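Local atomic coordinates of fatty acid synthase 1, isoform A (Drosophila melanogaster, PDB entry 6FN6), a protein that probably makes long-chain saturated fatty acids from acetyl-CoA and malonyl-CoA using NADPH, the present chain being its dehydratase, enoylreductase and ketoreductase region. Residues A[134-137]-A[138-141]; A[171-174]-A[175-179]; A[205-208]-A[209-212]; A[214-217]-A[218-222]; A[225-229]-A[230-234]. One frame throughout, in Å; residues are numbered along the deposited sequence.

Contact 1: A[134-137]-A[138-141]; sequences VYKE and LRLR
Leu-138 lies alongside Val-134 and Tyr-135 on helix 131-141, within what is predicted to be the C-terminal hotdog fold of the dehydratase. Its CD1 packs 3.6 Å from CD1 of Tyr-135 and 4.0 Å from CG1 of Val-134, while the Tyr-135 hydroxyl is tied to Gln-179 on helix 170-183. Arg-139 folds back along the helix, its chain bent at chi3 (-56°), and one face of its guanidinium lies over Tyr-135 O and Lys-136 CA. Leu-140 sets CD1 by Lys-136 O and also touches Arg-188. Arg-141, one turn beyond Glu-137, grips it side-on; Arg-188 and Arg-971, the latter on helix 963-974 of the ketoreductase region, also form salt bridges with this carboxylate. An alanine in place of Arg-141 would take away both donors to OE2 and is likely to leave Glu-137 held from outside the helix, by Arg-188 and Arg-971. NE and NH2 of Arg-141 both meet Glu-137 OE2 on its anti side, each at 2.9 Å, with the guanidinium and carboxylate planes 86° apart.

Contact 2: A[171-174]-A[175-179]; sequences ISFM and DTMLQ
Asp-175 N donates to Ile-171 O and Thr-176 N to Ser-172 O, both at 3.0 Å, and these are the firm pairs of the turn. Ile-171 O has a second donor, Thr-35 OG1. Phe-173 O receives a weak bond from Met-177 N, and Met-174 O takes two weak ones, from Met-177 N and from Leu-178 N at 3.3 Å. Thr-176 OG1, set between the backbone N and the carbonyl carbon (chi1 54°), also turns back to Phe-173 O, but at 2.5 Å this bond is very short and its exact geometry doubtful. All this lies on helix 170-183 of the predicted C-terminal hotdog fold, which carries Asp-175, the predicted proton donor of the dehydratase, close to His-24, the predicted proton acceptor. Gln-179 NE2 lies 3.0 Å from Asp-175 OD2, although the place of that oxygen is doubtful; NE2 also donates to Phe-149 O, while OE1 accepts from Tyr-135 OH. On another side of the helix, Met-177 SD makes an oblique Met-aromatic contact with Phe-173, 4.6 Å from the ring centroid and 3.8 Å from CE2. The Phe-173 ring also meets His-206 and Trp-166 edge-to-face.

Contact 3: A[205-208]-A[209-212]; sequences KHFE and LLSA
Leu-210 places a single methyl, CD1, against two rings of the preceding turn. That methyl is 3.5 Å from CD2 of His-206 and 3.9 Å from CD1 of Phe-207, and it meets both rings at a slant. The two rings leave the helix in different directions: CG of His-206 is anti to the backbone N (chi1 -163°), whereas CG of Phe-207 is anti to the carbonyl carbon (chi1 -68°), and Leu-210 fits beside each. On a more exposed flank, Leu-209 runs alongside Lys-205, CD1 of the leucine lying 4.1 Å from CG of the lysine. Backbone bonds between residues four apart set this spacing, among them Leu-210 N to His-206 O at 3.0 Å. Towards the C-terminal side, Ser-211 OG donates to Glu-208 O at 2.7 Å, coming from above the carbonyl plane, 51° out of it. The imidazole is fixed in rotation from outside, for His-206 ND1 bonds to Gly-238 N while Trp-166 meets the ring edge-to-face. Helix 203-210 is part of the predicted C-terminal hotdog fold; through His-206 and Leu-210 it packs on Leu-223 of strand 223-228, with Phe-173 linking it to helix 170-183 and Trp-166 covering the side of Phe-207 and Leu-210.

Contact 4: A[214-217]-A[218-222]; sequences TKEE and QVETG
Gln-218 N points almost straight at Thr-214 O (2.8 Å), opening a short helical turn that ends where Glu-217 O accepts from both Thr-221 N and Gly-222 N, each at 2.8 Å, the glycine leaving the helix with a positive phi (85°) that would jam a side chain against the preceding carbonyl. Among the side chains, Gln-218 extends beside Lys-215, its OE1 3.7 Å from the lysine CD, and its NE2 bonds to Leu-210 O. A leucine at Gln-218 would remove that amide donor and is likely to leave Leu-210 O without its mate, weakening the tie between helices 217-220 and 203-210. Both belong to the predicted C-terminal hotdog fold, in which the shorter helix leads on to strand 223-228. Glu-217 sends its extended chain back to the start of the turn, where OE1 accepts from Thr-214 N at 2.9 Å and only weakly from Thr-214 OG1. Glu-216 CG and Glu-220 CG touch at 3.6 Å, and the two carboxylate planes are 78° apart. The OE2 atoms of Glu-216 and Glu-220 stay 4.9 Å from each other, and this proximity of like charges probably makes it somewhat harder for both carboxylates to be ionised at once.

Contact 5: A[225-229]-A[230-234]; sequences VQWYS and DINVI
Trp-227 receives Asn-232 OD1 at the edge of its indole, in the ring plane and 3.4 Å from CH2, with the amide turned 85° to the ring. One indole face is covered near its rim by CA of Ser-229. Val-233 O and Ile-234 CG1 approach at a slant, the latter 3.7 Å from Trp-227 CE3. With CG anti to the backbone N (chi1 163°), the six-membered ring is carried alongside the returning strand. Tyr-228, on the other face of the hairpin, has Val-233 O near its ring plane, at the edge, while its CB rests 3.6 Å from Ile-231 CG1; its hydroxyl bonds to Glu-118 O. Strands 223-228 and 233-236 form an antiparallel beta hairpin of the predicted C-terminal hotdog fold. In its hydrogen-bonded pair, Tyr-228 N meets Val-233 O at 3.0 Å, and Val-233 N meets Tyr-228 O at 3.2 Å. Asn-232 N adds a weak bond to Tyr-228 O; with Asn-232 and Val-233 both facing Tyr-228, the turn has a G1 beta bulge, the asparagine taking positive phi (62°). Toward the start of the first strand, Val-225 CG2 lies beside Ile-234 CG2. At the turn, Asp-230 and Ile-231 pack on Arg-774 of the second subunit.

How the contacts relate
All five contacts are local and follow one another along the dehydratase part of the chain, without nesting or crossing. Contact 1 lies within helix 131-141, contact 2 within helix 170-183, which carries Asp-175, and contact 3 within helix 203-210 and the turn after it; contact 4 forms the next short turn, and contact 5 closes the tight turn between two strands. Helix 170-183 is the hub: Gln-179 reaches Tyr-135 of contact 1, Phe-173 packs on His-206 of contact 3, and Met-177 lies against Ile-234 of contact 5. Contacts 3 and 4 are joined by Gln-218 and Leu-210. Contact 4 leads directly into strand 223-228, but otherwise does not touch contact 5.

Contact 1: A[134-137]-A[138-141]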
loop_
_atom_site.group_PDB
_atom_site.type_symbol
_atom_site.label_atom_id
_atom_site.label_comp_id
_atom_site.label_asym_id
_atom_site.label_seq_id
_atom_site.Cartn_x
_atom_site.Cartn_y
_atom_site.Cartn_z
ATOM N N VAL A 134 -7.642 -36.911 16.261
ATOM C CA VAL A 134 -7.582 -35.561 15.722
ATOM C C VAL A 134 -8.323 -34.579 16.617
ATOM O O VAL A 134 -7.800 -33.518 16.949
ATOM C CB VAL A 134 -8.144 -35.523 14.288
ATOM C CG1 VAL A 134 -8.406 -34.088 13.839
ATOM C CG2 VAL A 134 -7.200 -36.221 13.332
ATOM N N TYR A 135 -9.549 -34.920 16.994
ATOM C CA TYR A 135 -10.403 -33.968 17.685
ATOM C C TYR A 135 -10.130 -33.945 19.187
ATOM O O TYR A 135 -10.552 -33.023 19.885
ATOM C CB TYR A 135 -11.873 -34.272 17.387
ATOM C CG TYR A 135 -12.240 -33.874 15.976
ATOM C CD1 TYR A 135 -12.465 -32.543 15.649
ATOM C CD2 TYR A 135 -12.327 -34.818 14.964
ATOM C CE1 TYR A 135 -12.780 -32.168 14.359
ATOM C CE2 TYR A 135 -12.643 -34.455 13.674
ATOM C CZ TYR A 135 -12.864 -33.128 13.375
ATOM O OH TYR A 135 -13.186 -32.760 12.088
ATOM N N LYS A 136 -9.437 -34.958 19.693
ATOM C CA LYS A 136 -8.900 -34.880 21.043
ATOM C C LYS A 136 -7.815 -33.805 21.068
ATOM O O LYS A 136 -7.775 -32.966 21.969
ATOM C CB LYS A 136 -8.345 -36.227 21.510
ATOM C CG LYS A 136 -7.475 -36.116 22.750
ATOM C CD LYS A 136 -7.179 -37.465 23.376
ATOM C CE LYS A 136 -6.492 -37.278 24.719
ATOM N NZ LYS A 136 -5.977 -38.550 25.285
ATOM N N GLU A 137 -6.939 -33.844 20.069
ATOM C CA GLU A 137 -5.874 -32.858 19.922
ATOM C C GLU A 137 -6.460 -31.449 19.861
ATOM O O GLU A 137 -6.023 -30.549 20.579
ATOM C CB GLU A 137 -5.049 -33.150 18.661
ATOM C CG GLU A 137 -4.117 -32.025 18.211
ATOM C CD GLU A 137 -3.040 -31.716 19.232
ATOM O OE1 GLU A 137 -2.821 -32.549 20.139
ATOM O OE2 GLU A 137 -2.409 -30.643 19.127
ATOM N N LEU A 138 -7.450 -31.268 18.993
ATOM C CA LEU A 138 -8.063 -29.963 18.783
ATOM C C LEU A 138 -8.774 -29.451 20.037
ATOM O O LEU A 138 -8.707 -28.262 20.349
ATOM C CB LEU A 138 -9.048 -30.028 17.615
ATOM C CG LEU A 138 -8.444 -30.348 16.243
ATOM C CD1 LEU A 138 -9.537 -30.511 15.208
ATOM C CD2 LEU A 138 -7.467 -29.274 15.806
ATOM N N ARG A 139 -9.464 -30.345 20.742
ATOM C CA ARG A 139 -10.153 -29.983 21.982
ATOM C C ARG A 139 -9.212 -29.285 22.955
ATOM O O ARG A 139 -9.571 -28.281 23.567
ATOM C CB ARG A 139 -10.755 -31.219 22.656
ATOM C CG ARG A 139 -12.189 -31.528 22.240
ATOM C CD ARG A 139 -12.889 -32.421 23.258
ATOM N NE ARG A 139 -12.168 -33.671 23.496
ATOM C CZ ARG A 139 -12.303 -34.774 22.764
ATOM N NH1 ARG A 139 -13.129 -34.798 21.725
ATOM N NH2 ARG A 139 -11.601 -35.857 23.068
ATOM N N LEU A 140 -8.006 -29.821 23.096
ATOM C CA LEU A 140 -7.033 -29.259 24.021
ATOM C C LEU A 140 -6.635 -27.849 23.617
ATOM O O LEU A 140 -6.203 -27.055 24.454
ATOM C CB LEU A 140 -5.788 -30.143 24.101
ATOM C CG LEU A 140 -5.789 -31.190 25.216
ATOM C CD1 LEU A 140 -6.947 -32.163 25.065
ATOM C CD2 LEU A 140 -4.463 -31.925 25.220
ATOM N N ARG A 141 -6.769 -27.543 22.330
ATOM C CA ARG A 141 -6.396 -26.228 21.828
ATOM C C ARG A 141 -7.514 -25.199 21.983
ATOM O O ARG A 141 -7.261 -23.999 21.920
ATOM C CB ARG A 141 -5.992 -26.324 20.362
ATOM C CG ARG A 141 -4.830 -27.266 20.105
ATOM C CD ARG A 141 -4.193 -26.967 18.761
ATOM N NE ARG A 141 -3.396 -28.073 18.244
ATOM C CZ ARG A 141 -2.628 -27.992 17.160
ATOM N NH1 ARG A 141 -2.539 -26.853 16.483
ATOM N NH2 ARG A 141 -1.938 -29.050 16.756
#

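Contact 2: A[171-174]-A[175-179]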
loop_
_atom_site.group_PDB
_atom_site.type_symbol
_atom_site.label_atom_id
_atom_site.label_comp_id
_atom_site.label_asym_id
_atom_site.label_seq_id
_atom_site.Cartn_x
_atom_site.Cartn_y
_atom_site.Cartn_z
ATOM N N ILE A 171 -20.132 -25.786 3.744
ATOM C CA ILE A 171 -19.610 -25.045 4.887
ATOM C C ILE A 171 -18.785 -25.967 5.780
ATOM O O ILE A 171 -17.627 -25.679 6.080
ATOM C CB ILE A 171 -20.748 -24.374 5.682
ATOM C CG1 ILE A 171 -21.436 -23.316 4.814
ATOM C CG2 ILE A 171 -20.210 -23.760 6.986
ATOM C CD1 ILE A 171 -22.683 -22.708 5.433
ATOM N N SER A 172 -19.373 -27.082 6.194
ATOM C CA SER A 172 -18.680 -28.010 7.078
ATOM C C SER A 172 -17.436 -28.558 6.390
ATOM O O SER A 172 -16.365 -28.636 6.993
ATOM C CB SER A 172 -19.601 -29.155 7.504
ATOM O OG SER A 172 -19.716 -30.136 6.487
ATOM N N PHE A 173 -17.582 -28.937 5.125
ATOM C CA PHE A 173 -16.483 -29.552 4.395
ATOM C C PHE A 173 -15.289 -28.611 4.272
ATOM O O PHE A 173 -14.156 -28.992 4.568
ATOM C CB PHE A 173 -16.937 -29.988 3.006
ATOM C CG PHE A 173 -15.819 -30.492 2.146
ATOM C CD1 PHE A 173 -15.364 -31.791 2.275
ATOM C CD2 PHE A 173 -15.213 -29.663 1.219
ATOM C CE1 PHE A 173 -14.327 -32.257 1.491
ATOM C CE2 PHE A 173 -14.176 -30.124 0.432
ATOM C CZ PHE A 173 -13.732 -31.422 0.568
ATOM N N MET A 174 -15.540 -27.382 3.831
ATOM C CA MET A 174 -14.465 -26.414 3.670
ATOM C C MET A 174 -13.866 -26.058 5.028
ATOM O O MET A 174 -12.676 -25.765 5.126
ATOM C CB MET A 174 -14.967 -25.160 2.944
ATOM C CG MET A 174 -15.143 -25.366 1.438
ATOM S SD MET A 174 -15.238 -23.841 0.471
ATOM C CE MET A 174 -16.819 -23.181 1.004
ATOM N N ASP A 175 -14.681 -26.090 6.078
ATOM C CA ASP A 175 -14.179 -25.827 7.424
ATOM C C ASP A 175 -13.171 -26.891 7.852
ATOM O O ASP A 175 -12.131 -26.569 8.419
ATOM C CB ASP A 175 -15.324 -25.765 8.435
ATOM C CG ASP A 175 -14.852 -25.374 9.825
ATOM O OD1 ASP A 175 -14.101 -24.386 9.946
ATOM O OD2 ASP A 175 -15.227 -26.057 10.800
ATOM N N THR A 176 -13.477 -28.157 7.584
ATOM C CA THR A 176 -12.575 -29.245 7.953
ATOM C C THR A 176 -11.239 -29.117 7.221
ATOM O O THR A 176 -10.217 -29.606 7.697
ATOM C CB THR A 176 -13.194 -30.632 7.666
ATOM O OG1 THR A 176 -13.618 -30.708 6.300
ATOM C CG2 THR A 176 -14.380 -30.882 8.582
ATOM N N MET A 177 -11.251 -28.471 6.058
ATOM C CA MET A 177 -10.010 -28.171 5.348
ATOM C C MET A 177 -9.163 -27.184 6.155
ATOM O O MET A 177 -7.939 -27.283 6.180
ATOM C CB MET A 177 -10.294 -27.603 3.957
ATOM C CG MET A 177 -11.036 -28.555 3.029
ATOM S SD MET A 177 -11.304 -27.874 1.376
ATOM C CE MET A 177 -9.619 -27.683 0.807
ATOM N N LEU A 178 -9.820 -26.227 6.805
ATOM C CA LEU A 178 -9.118 -25.270 7.655
ATOM C C LEU A 178 -8.656 -25.937 8.946
ATOM O O LEU A 178 -7.564 -25.663 9.443
ATOM C CB LEU A 178 -10.010 -24.069 7.982
ATOM C CG LEU A 178 -10.628 -23.320 6.801
ATOM C CD1 LEU A 178 -11.305 -22.047 7.285
ATOM C CD2 LEU A 178 -9.587 -23.010 5.738
ATOM N N GLN A 179 -9.498 -26.810 9.489
ATOM C CA GLN A 179 -9.131 -27.586 10.662
ATOM C C GLN A 179 -7.856 -28.360 10.360
ATOM O O GLN A 179 -6.933 -28.409 11.171
ATOM C CB GLN A 179 -10.249 -28.548 11.062
ATOM C CG GLN A 179 -11.558 -27.883 11.427
ATOM C CD GLN A 179 -12.633 -28.895 11.762
ATOM O OE1 GLN A 179 -12.367 -30.094 11.833
ATOM N NE2 GLN A 179 -13.855 -28.420 11.965
#

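Contact 3: A[205-208]-A[209-212]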
loop_
_atom_site.group_PDB
_atom_site.type_symbol
_atom_site.label_atom_id
_atom_site.label_comp_id
_atom_site.label_asym_id
_atom_site.label_seq_id
_atom_site.Cartn_x
_atom_site.Cartn_y
_atom_site.Cartn_z
ATOM N N LYS A 205 -16.230 -30.468 -10.898
ATOM C CA LYS A 205 -15.162 -31.411 -10.594
ATOM C C LYS A 205 -15.423 -32.125 -9.270
ATOM O O LYS A 205 -15.105 -33.304 -9.111
ATOM C CB LYS A 205 -13.824 -30.674 -10.543
ATOM C CG LYS A 205 -12.603 -31.556 -10.349
ATOM C CD LYS A 205 -11.550 -30.816 -9.541
ATOM C CE LYS A 205 -10.142 -31.233 -9.912
ATOM N NZ LYS A 205 -9.128 -30.438 -9.161
ATOM N N HIS A 206 -15.997 -31.393 -8.323
ATOM C CA HIS A 206 -16.265 -31.917 -6.991
ATOM C C HIS A 206 -17.232 -33.099 -7.035
ATOM O O HIS A 206 -16.977 -34.143 -6.436
ATOM C CB HIS A 206 -16.827 -30.811 -6.097
ATOM C CG HIS A 206 -16.767 -31.124 -4.634
ATOM N ND1 HIS A 206 -15.601 -31.046 -3.904
ATOM C CD2 HIS A 206 -17.731 -31.505 -3.764
ATOM C CE1 HIS A 206 -15.847 -31.369 -2.648
ATOM N NE2 HIS A 206 -17.133 -31.652 -2.535
ATOM N N PHE A 207 -18.340 -32.932 -7.753
ATOM C CA PHE A 207 -19.405 -33.929 -7.747
ATOM C C PHE A 207 -19.100 -35.128 -8.641
ATOM O O PHE A 207 -19.609 -36.222 -8.403
ATOM C CB PHE A 207 -20.730 -33.288 -8.168
ATOM C CG PHE A 207 -21.263 -32.297 -7.172
ATOM C CD1 PHE A 207 -21.691 -32.718 -5.923
ATOM C CD2 PHE A 207 -21.337 -30.948 -7.483
ATOM C CE1 PHE A 207 -22.181 -31.813 -4.999
ATOM C CE2 PHE A 207 -21.827 -30.038 -6.564
ATOM C CZ PHE A 207 -22.250 -30.471 -5.320
ATOM N N GLU A 208 -18.273 -34.936 -9.666
ATOM C CA GLU A 208 -17.897 -36.052 -10.527
ATOM C C GLU A 208 -16.867 -36.920 -9.811
ATOM O O GLU A 208 -16.670 -38.085 -10.157
ATOM C CB GLU A 208 -17.345 -35.560 -11.870
ATOM C CG GLU A 208 -15.927 -34.999 -11.817
ATOM C CD GLU A 208 -15.414 -34.578 -13.185
ATOM O OE1 GLU A 208 -16.015 -33.669 -13.797
ATOM O OE2 GLU A 208 -14.408 -35.158 -13.649
ATOM N N LEU A 209 -16.214 -36.342 -8.807
ATOM C CA LEU A 209 -15.304 -37.092 -7.950
ATOM C C LEU A 209 -16.086 -37.811 -6.857
ATOM O O LEU A 209 -15.724 -38.912 -6.442
ATOM C CB LEU A 209 -14.262 -36.161 -7.333
ATOM C CG LEU A 209 -13.133 -35.693 -8.257
ATOM C CD1 LEU A 209 -12.327 -34.588 -7.592
ATOM C CD2 LEU A 209 -12.226 -36.848 -8.643
ATOM N N LEU A 210 -17.157 -37.175 -6.393
ATOM C CA LEU A 210 -18.017 -37.762 -5.374
ATOM C C LEU A 210 -18.829 -38.924 -5.937
ATOM O O LEU A 210 -19.188 -39.849 -5.210
ATOM C CB LEU A 210 -18.953 -36.703 -4.793
ATOM C CG LEU A 210 -18.361 -35.812 -3.700
ATOM C CD1 LEU A 210 -19.239 -34.598 -3.465
ATOM C CD2 LEU A 210 -18.180 -36.600 -2.410
ATOM N N SER A 211 -19.115 -38.871 -7.234
ATOM C CA SER A 211 -19.877 -39.927 -7.893
ATOM C C SER A 211 -19.117 -41.252 -7.873
ATOM O O SER A 211 -19.716 -42.321 -7.992
ATOM C CB SER A 211 -20.204 -39.532 -9.334
ATOM O OG SER A 211 -19.023 -39.386 -10.101
ATOM N N ALA A 212 -17.799 -41.174 -7.723
ATOM C CA ALA A 212 -16.957 -42.364 -7.675
ATOM C C ALA A 212 -16.992 -43.021 -6.297
ATOM O O ALA A 212 -16.349 -44.047 -6.075
ATOM C CB ALA A 212 -15.528 -42.012 -8.050
#

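Contact 4: A[214-217]-A[218-222]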
loop_
_atom_site.group_PDB
_atom_site.type_symbol
_atom_site.label_atom_id
_atom_site.label_comp_id
_atom_site.label_asym_id
_atom_site.label_seq_id
_atom_site.Cartn_x
_atom_site.Cartn_y
_atom_site.Cartn_z
ATOM N N THR A 214 -19.480 -44.268 -2.819
ATOM C CA THR A 214 -20.801 -44.596 -2.305
ATOM C C THR A 214 -21.194 -43.545 -1.278
ATOM O O THR A 214 -20.330 -42.911 -0.673
ATOM C CB THR A 214 -20.833 -45.991 -1.657
ATOM O OG1 THR A 214 -20.138 -46.925 -2.493
ATOM C CG2 THR A 214 -22.268 -46.464 -1.450
ATOM N N LYS A 215 -22.494 -43.357 -1.084
ATOM C CA LYS A 215 -22.979 -42.431 -0.072
ATOM C C LYS A 215 -22.383 -42.811 1.280
ATOM O O LYS A 215 -22.192 -41.960 2.147
ATOM C CB LYS A 215 -24.508 -42.437 -0.012
ATOM C CG LYS A 215 -25.175 -41.832 -1.244
ATOM C CD LYS A 215 -24.994 -40.321 -1.327
ATOM C CE LYS A 215 -25.576 -39.768 -2.621
ATOM N NZ LYS A 215 -25.395 -38.296 -2.742
ATOM N N GLU A 216 -22.101 -44.100 1.452
ATOM C CA GLU A 216 -21.435 -44.589 2.654
ATOM C C GLU A 216 -19.946 -44.251 2.654
ATOM O O GLU A 216 -19.410 -43.788 3.659
ATOM C CB GLU A 216 -21.617 -46.099 2.788
ATOM C CG GLU A 216 -21.235 -46.634 4.154
ATOM C CD GLU A 216 -20.935 -48.117 4.137
ATOM O OE1 GLU A 216 -21.521 -48.836 3.300
ATOM O OE2 GLU A 216 -20.106 -48.561 4.958
ATOM N N GLU A 217 -19.282 -44.489 1.527
ATOM C CA GLU A 217 -17.854 -44.203 1.406
ATOM C C GLU A 217 -17.582 -42.717 1.623
ATOM O O GLU A 217 -16.601 -42.342 2.269
ATOM C CB GLU A 217 -17.330 -44.646 0.037
ATOM C CG GLU A 217 -17.254 -46.156 -0.133
ATOM C CD GLU A 217 -16.726 -46.575 -1.493
ATOM O OE1 GLU A 217 -17.098 -45.938 -2.501
ATOM O OE2 GLU A 217 -15.931 -47.536 -1.552
ATOM N N GLN A 218 -18.460 -41.877 1.084
ATOM C CA GLN A 218 -18.340 -40.433 1.237
ATOM C C GLN A 218 -18.296 -40.046 2.712
ATOM O O GLN A 218 -17.689 -39.041 3.083
ATOM C CB GLN A 218 -19.505 -39.723 0.544
ATOM C CG GLN A 218 -19.481 -39.810 -0.975
ATOM C CD GLN A 218 -20.752 -39.278 -1.606
ATOM O OE1 GLN A 218 -21.622 -38.745 -0.918
ATOM N NE2 GLN A 218 -20.862 -39.413 -2.923
ATOM N N VAL A 219 -18.942 -40.852 3.548
ATOM C CA VAL A 219 -19.050 -40.561 4.971
ATOM C C VAL A 219 -18.001 -41.326 5.771
ATOM O O VAL A 219 -17.340 -40.757 6.639
ATOM C CB VAL A 219 -20.468 -40.889 5.487
ATOM C CG1 VAL A 219 -20.590 -40.580 6.975
ATOM C CG2 VAL A 219 -21.516 -40.122 4.698
ATOM N N GLU A 220 -17.846 -42.613 5.475
ATOM C CA GLU A 220 -16.969 -43.474 6.264
ATOM C C GLU A 220 -15.502 -43.343 5.853
ATOM O O GLU A 220 -14.604 -43.499 6.682
ATOM C CB GLU A 220 -17.408 -44.938 6.142
ATOM C CG GLU A 220 -18.874 -45.195 6.477
ATOM C CD GLU A 220 -19.199 -44.958 7.938
ATOM O OE1 GLU A 220 -18.260 -44.735 8.731
ATOM O OE2 GLU A 220 -20.397 -44.994 8.295
ATOM N N THR A 221 -15.259 -43.060 4.577
ATOM C CA THR A 221 -13.897 -43.007 4.048
ATOM C C THR A 221 -13.473 -41.577 3.726
ATOM O O THR A 221 -12.374 -41.159 4.079
ATOM C CB THR A 221 -13.754 -43.882 2.789
ATOM O OG1 THR A 221 -13.955 -45.259 3.136
ATOM C CG2 THR A 221 -12.370 -43.717 2.159
ATOM N N GLY A 222 -14.333 -40.843 3.025
ATOM C CA GLY A 222 -14.102 -39.431 2.769
ATOM C C GLY A 222 -13.237 -39.110 1.563
ATOM O O GLY A 222 -12.831 -39.999 0.815
#

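Contact 5: A[225-229]-A[230-234]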
loop_
_atom_site.group_PDB
_atom_site.type_symbol
_atom_site.label_atom_id
_atom_site.label_comp_id
_atom_site.label_asym_id
_atom_site.label_seq_id
_atom_site.Cartn_x
_atom_site.Cartn_y
_atom_site.Cartn_z
ATOM N N VAL A 225 -7.408 -34.965 1.411
ATOM C CA VAL A 225 -7.016 -33.577 1.619
ATOM C C VAL A 225 -5.492 -33.509 1.672
ATOM O O VAL A 225 -4.845 -34.385 2.242
ATOM C CB VAL A 225 -7.654 -32.988 2.899
ATOM C CG1 VAL A 225 -7.221 -33.768 4.131
ATOM C CG2 VAL A 225 -7.306 -31.517 3.044
ATOM N N GLN A 226 -4.930 -32.465 1.074
ATOM C CA GLN A 226 -3.482 -32.310 0.978
ATOM C C GLN A 226 -3.026 -30.970 1.539
ATOM O O GLN A 226 -3.712 -29.960 1.394
ATOM C CB GLN A 226 -3.022 -32.443 -0.475
ATOM C CG GLN A 226 -3.478 -33.719 -1.163
ATOM C CD GLN A 226 -2.785 -34.952 -0.619
ATOM O OE1 GLN A 226 -1.674 -34.872 -0.097
ATOM N NE2 GLN A 226 -3.439 -36.101 -0.740
ATOM N N TRP A 227 -1.868 -30.975 2.190
ATOM C CA TRP A 227 -1.256 -29.751 2.689
ATOM C C TRP A 227 0.180 -29.635 2.200
ATOM O O TRP A 227 1.058 -30.378 2.639
ATOM C CB TRP A 227 -1.303 -29.708 4.215
ATOM C CG TRP A 227 -0.361 -28.704 4.824
ATOM C CD1 TRP A 227 0.652 -28.961 5.702
ATOM C CD2 TRP A 227 -0.337 -27.291 4.591
ATOM N NE1 TRP A 227 1.297 -27.797 6.036
ATOM C CE2 TRP A 227 0.710 -26.756 5.366
ATOM C CE3 TRP A 227 -1.103 -26.425 3.803
ATOM C CZ2 TRP A 227 1.015 -25.394 5.375
ATOM C CZ3 TRP A 227 -0.800 -25.071 3.815
ATOM C CH2 TRP A 227 0.250 -24.571 4.596
ATOM N N TYR A 228 0.404 -28.703 1.277
ATOM C CA TYR A 228 1.734 -28.436 0.737
ATOM C C TYR A 228 2.341 -27.216 1.426
ATOM O O TYR A 228 1.969 -26.081 1.135
ATOM C CB TYR A 228 1.666 -28.215 -0.772
ATOM C CG TYR A 228 0.909 -29.295 -1.513
ATOM C CD1 TYR A 228 -0.467 -29.213 -1.684
ATOM C CD2 TYR A 228 1.570 -30.395 -2.044
ATOM C CE1 TYR A 228 -1.163 -30.196 -2.359
ATOM C CE2 TYR A 228 0.880 -31.385 -2.723
ATOM C CZ TYR A 228 -0.486 -31.280 -2.877
ATOM O OH TYR A 228 -1.178 -32.260 -3.550
ATOM N N SER A 229 3.272 -27.461 2.341
ATOM C CA SER A 229 3.822 -26.406 3.190
ATOM C C SER A 229 4.697 -25.405 2.428
ATOM O O SER A 229 4.765 -24.231 2.798
ATOM C CB SER A 229 4.628 -27.027 4.335
ATOM O OG SER A 229 5.673 -27.846 3.841
ATOM N N ASP A 230 5.368 -25.860 1.375
ATOM C CA ASP A 230 6.254 -24.985 0.611
ATOM C C ASP A 230 5.474 -23.890 -0.116
ATOM O O ASP A 230 5.841 -22.716 -0.056
ATOM C CB ASP A 230 7.067 -25.793 -0.402
ATOM C CG ASP A 230 8.097 -26.685 0.256
ATOM O OD1 ASP A 230 8.013 -26.876 1.488
ATOM O OD2 ASP A 230 8.987 -27.197 -0.459
ATOM N N ILE A 231 4.403 -24.279 -0.801
ATOM C CA ILE A 231 3.613 -23.341 -1.593
ATOM C C ILE A 231 2.419 -22.806 -0.802
ATOM O O ILE A 231 1.727 -21.894 -1.255
ATOM C CB ILE A 231 3.146 -23.992 -2.911
ATOM C CG1 ILE A 231 2.276 -25.221 -2.630
ATOM C CG2 ILE A 231 4.355 -24.380 -3.756
ATOM C CD1 ILE A 231 1.600 -25.793 -3.864
ATOM N N ASN A 232 2.171 -23.388 0.368
ATOM C CA ASN A 232 1.070 -22.963 1.230
ATOM C C ASN A 232 -0.280 -23.159 0.548
ATOM O O ASN A 232 -0.980 -22.192 0.254
ATOM C CB ASN A 232 1.240 -21.497 1.639
ATOM C CG ASN A 232 0.289 -21.087 2.753
ATOM O OD1 ASN A 232 -0.740 -21.728 2.979
ATOM N ND2 ASN A 232 0.633 -20.017 3.458
ATOM N N VAL A 233 -0.646 -24.416 0.314
ATOM C CA VAL A 233 -1.914 -24.738 -0.331
ATOM C C VAL A 233 -2.610 -25.904 0.369
ATOM O O VAL A 233 -1.978 -26.894 0.729
ATOM C CB VAL A 233 -1.702 -25.055 -1.829
ATOM C CG1 VAL A 233 -3.018 -25.459 -2.491
ATOM C CG2 VAL A 233 -1.097 -23.863 -2.545
ATOM N N ILE A 234 -3.917 -25.760 0.573
ATOM C CA ILE A 234 -4.752 -26.844 1.070
ATOM C C ILE A 234 -5.673 -27.254 -0.071
ATOM O O ILE A 234 -6.506 -26.463 -0.512
ATOM C CB ILE A 234 -5.569 -26.428 2.310
ATOM C CG1 ILE A 234 -4.683 -25.775 3.371
ATOM C CG2 ILE A 234 -6.272 -27.632 2.914
ATOM C CD1 ILE A 234 -5.426 -24.753 4.206
#